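Local coordinates for surface presentation of antigens protein SpaO (Salmonella typhimurium, PDB 4YX7), which takes part in the type III secretion pathway that presents at the bacterial surface the determinants Salmonella needs to enter mammalian cells, at residues R13-S18 with E43-A48. Sequence-based numbering, arbitrary orientation.
Sequences RFVIGS and EVYCYA
Arg13 to Val15 run antiparallel to Glu43 to Tyr45, the short strand axes 4.8 Å apart at their closest and their directions 139° from one another, as neighbouring strands of the antiparallel sheet in this central SpaO fragment of the FliN/MopA/SpaO family. The ladder illustrates how alternation along a strand sorts side chains onto two faces. Arg13 with Tyr45 and Val15 with Glu43 are hydrogen-bonded pairs, each joined by two backbone bonds, those of Arg13 with Tyr45 the straighter, while Phe14 and Val44 form the non-hydrogen-bonded pair between them. The side chains of this middle pair lie alongside each other, and CE2 of the Phe14 ring meets CG2 of Val44 at 3.8 Å. Phe54 of strand 49-57 meets the Phe14 ring edge-to-face and touches Val44, and Val63 of strand 60-63 touches both. On the other face, Val15 turns CG2, the branch anti to the carbonyl carbon, to CD1 of Tyr45, also at 3.8 Å. Arg13 reaches beyond its own rung: a bend at chi3 (-50°) lays one face of the guanidinium against CB of Tyr45, 3.4 Å from NH2, while the ring is met obliquely, its plane 41° from the guanidinium. The ladder to Arg13 ends at Tyr45 and the strand at Cys46, yet Arg13 still holds the chain beyond through Tyr47 O, while its NE forms a salt bridge with an acidic side chain of another protein, whose strand extends the sheet. The end-on grip converges on one carbonyl, with NH2 2.9 Å and NH1 3.2 Å from Tyr47 O, both nitrogens approaching from the same face of the carbonyl plane. Beside this fork, a water accepts from Tyr47 N at 2.9 Å and, weakly, from Arg13 NH1.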
ATOM      1  N   ARG A  13      -5.190  19.371  10.700  1.00 23.88           N
ATOM      2  CA  ARG A  13      -4.231  18.290  10.531  1.00 20.43           C
ATOM      3  C   ARG A  13      -5.003  16.995  10.560  1.00 20.06           C
ATOM      4  O   ARG A  13      -5.794  16.763  11.476  1.00 23.28           O
ATOM      5  CB  ARG A  13      -3.174  18.296  11.634  1.00 18.96           C
ATOM      6  CG  ARG A  13      -2.474  19.619  11.821  1.00 19.63           C
ATOM      7  CD  ARG A  13      -1.298  19.456  12.745  1.00 20.56           C
ATOM      8  NE  ARG A  13      -1.688  18.762  13.965  1.00 24.17           N
ATOM      9  CZ  ARG A  13      -2.304  19.355  14.981  1.00 30.25           C
ATOM     10  NH1 ARG A  13      -2.597  20.647  14.909  1.00 33.27           N
ATOM     11  NH2 ARG A  13      -2.632  18.664  16.070  1.00 31.32           N
ATOM     12  N   PHE A  14      -4.802  16.161   9.551  1.00 16.12           N
ATOM     13  CA  PHE A  14      -5.453  14.866   9.523  1.00 16.54           C
ATOM     14  C   PHE A  14      -4.472  13.816  10.013  1.00 15.84           C
ATOM     15  O   PHE A  14      -3.578  13.385   9.302  1.00 15.07           O
ATOM     16  CB  PHE A  14      -5.992  14.568   8.121  1.00 15.78           C
ATOM     17  CG  PHE A  14      -7.084  15.526   7.693  1.00 18.70           C
ATOM     18  CD1 PHE A  14      -6.766  16.739   7.078  1.00 20.61           C
ATOM     19  CD2 PHE A  14      -8.411  15.243   7.944  1.00 17.50           C
ATOM     20  CE1 PHE A  14      -7.753  17.635   6.705  1.00 18.08           C
ATOM     21  CE2 PHE A  14      -9.397  16.128   7.566  1.00 18.08           C
ATOM     22  CZ  PHE A  14      -9.066  17.326   6.943  1.00 16.48           C
ATOM     23  N   VAL A  15      -4.655  13.432  11.266  1.00 19.26           N
ATOM     24  CA  VAL A  15      -3.716  12.582  11.970  1.00 21.56           C
ATOM     25  C   VAL A  15      -4.080  11.103  11.845  1.00 18.90           C
ATOM     26  O   VAL A  15      -5.179  10.697  12.211  1.00 20.33           O
ATOM     27  CB  VAL A  15      -3.663  12.976  13.456  1.00 16.30           C
ATOM     28  CG1 VAL A  15      -2.585  12.206  14.173  1.00 16.68           C
ATOM     29  CG2 VAL A  15      -3.443  14.470  13.584  1.00 18.01           C
ATOM     30  N   ILE A  16      -3.146  10.305  11.335  1.00 18.03           N
ATOM     31  CA  ILE A  16      -3.344   8.863  11.178  1.00 17.55           C
ATOM     32  C   ILE A  16      -2.667   8.043  12.274  1.00 18.90           C
ATOM     33  O   ILE A  16      -2.763   6.819  12.291  1.00 20.99           O
ATOM     34  CB  ILE A  16      -2.818   8.360   9.825  1.00 17.92           C
ATOM     35  CG1 ILE A  16      -1.309   8.609   9.716  1.00 18.90           C
ATOM     36  CG2 ILE A  16      -3.582   9.014   8.681  1.00 16.57           C
ATOM     37  CD1 ILE A  16      -0.692   8.100   8.449  1.00 17.78           C
ATOM     38  N   GLY A  17      -1.982   8.701  13.196  1.00 15.85           N
ATOM     39  CA  GLY A  17      -1.376   7.963  14.279  1.00 16.95           C
ATOM     40  C   GLY A  17      -0.412   8.798  15.069  1.00 18.18           C
ATOM     41  O   GLY A  17      -0.065   9.898  14.649  1.00 20.17           O
ATOM     42  N   SER A  18       0.005   8.273  16.224  1.00 19.31           N
ATOM     43  CA  SER A  18       0.950   8.971  17.076  1.00 20.02           C
ATOM     44  C   SER A  18       1.845   8.013  17.838  1.00 22.20           C
ATOM     45  O   SER A  18       1.556   6.826  17.964  1.00 24.74           O
ATOM     46  CB  SER A  18       0.221   9.891  18.055  1.00 24.43           C
ATOM     47  OG  SER A  18      -0.509   9.140  19.005  1.00 31.09           O
ATOM     48  N   GLU A  43      -7.941  11.079  13.232  1.00 25.44           N
ATOM     49  CA  GLU A  43      -8.604  12.233  13.831  1.00 25.24           C
ATOM     50  C   GLU A  43      -8.320  13.526  13.085  1.00 20.43           C
ATOM     51  O   GLU A  43      -7.239  13.717  12.541  1.00 20.13           O
ATOM     52  CB  GLU A  43      -8.169  12.414  15.287  1.00 28.15           C
ATOM     53  CG  GLU A  43      -8.290  11.207  16.171  1.00 38.68           C
ATOM     54  CD  GLU A  43      -7.173  11.175  17.202  1.00 49.37           C
ATOM     55  OE1 GLU A  43      -6.038  11.565  16.845  1.00 53.48           O
ATOM     56  OE2 GLU A  43      -7.426  10.792  18.367  1.00 52.98           O
ATOM     57  N   VAL A  44      -9.301  14.419  13.081  1.00 21.83           N
ATOM     58  CA  VAL A  44      -9.092  15.765  12.585  1.00 20.76           C
ATOM     59  C   VAL A  44      -8.728  16.659  13.764  1.00 21.20           C
ATOM     60  O   VAL A  44      -9.427  16.703  14.777  1.00 18.93           O
ATOM     61  CB  VAL A  44     -10.328  16.322  11.867  1.00 20.52           C
ATOM     62  CG1 VAL A  44      -9.955  17.568  11.111  1.00 17.20           C
ATOM     63  CG2 VAL A  44     -10.908  15.291  10.930  1.00 19.96           C
ATOM     64  N   TYR A  45      -7.604  17.349  13.632  1.00 21.60           N
ATOM     65  CA  TYR A  45      -7.147  18.273  14.650  1.00 20.97           C
ATOM     66  C   TYR A  45      -7.078  19.684  14.091  1.00 20.55           C
ATOM     67  O   TYR A  45      -6.743  19.892  12.924  1.00 20.39           O
ATOM     68  CB  TYR A  45      -5.767  17.858  15.186  1.00 21.04           C
ATOM     69  CG  TYR A  45      -5.800  16.888  16.338  1.00 24.09           C
ATOM     70  CD1 TYR A  45      -6.100  15.556  16.134  1.00 25.80           C
ATOM     71  CD2 TYR A  45      -5.521  17.306  17.633  1.00 30.84           C
ATOM     72  CE1 TYR A  45      -6.126  14.661  17.181  1.00 31.96           C
ATOM     73  CE2 TYR A  45      -5.550  16.415  18.696  1.00 37.44           C
ATOM     74  CZ  TYR A  45      -5.851  15.088  18.459  1.00 39.29           C
ATOM     75  OH  TYR A  45      -5.875  14.180  19.499  1.00 46.39           O
ATOM     76  N   CYS A  46      -7.434  20.643  14.934  1.00 19.55           N
ATOM     77  CA  CYS A  46      -7.110  22.036  14.716  1.00 20.09           C
ATOM     78  C   CYS A  46      -6.373  22.489  15.957  1.00 22.49           C
ATOM     79  O   CYS A  46      -6.972  22.624  17.015  1.00 27.32           O
ATOM     80  CB  CYS A  46      -8.361  22.876  14.481  1.00 21.57           C
ATOM     81  SG  CYS A  46      -8.007  24.544  13.917  1.00 28.37           S
ATOM     82  N   TYR A  47      -5.073  22.698  15.831  1.00 24.21           N
ATOM     83  CA  TYR A  47      -4.214  22.875  16.997  1.00 29.24           C
ATOM     84  C   TYR A  47      -4.396  21.682  17.953  1.00 28.67           C
ATOM     85  O   TYR A  47      -4.358  20.535  17.522  1.00 27.03           O
ATOM     86  CB  TYR A  47      -4.511  24.224  17.672  1.00 33.21           C
ATOM     87  CG  TYR A  47      -4.357  25.402  16.721  1.00 34.71           C
ATOM     88  CD1 TYR A  47      -3.101  25.822  16.311  1.00 36.45           C
ATOM     89  CD2 TYR A  47      -5.461  26.085  16.230  1.00 35.80           C
ATOM     90  CE1 TYR A  47      -2.944  26.887  15.447  1.00 35.99           C
ATOM     91  CE2 TYR A  47      -5.310  27.151  15.364  1.00 36.23           C
ATOM     92  CZ  TYR A  47      -4.045  27.544  14.981  1.00 37.10           C
ATOM     93  OH  TYR A  47      -3.869  28.600  14.121  1.00 42.29           O
ATOM     94  N   ALA A  48      -4.615  21.939  19.234  1.00 33.44           N
ATOM     95  CA  ALA A  48      -4.716  20.848  20.207  1.00 34.94           C
ATOM     96  C   ALA A  48      -6.143  20.301  20.350  1.00 35.55           C
ATOM     97  O   ALA A  48      -6.391  19.409  21.167  1.00 38.72           O
ATOM     98  CB  ALA A  48      -4.188  21.309  21.564  1.00 36.37           C
TER
HETATM   99  O   HOH W   1      -3.626  22.697  13.321  1.00 21.33           O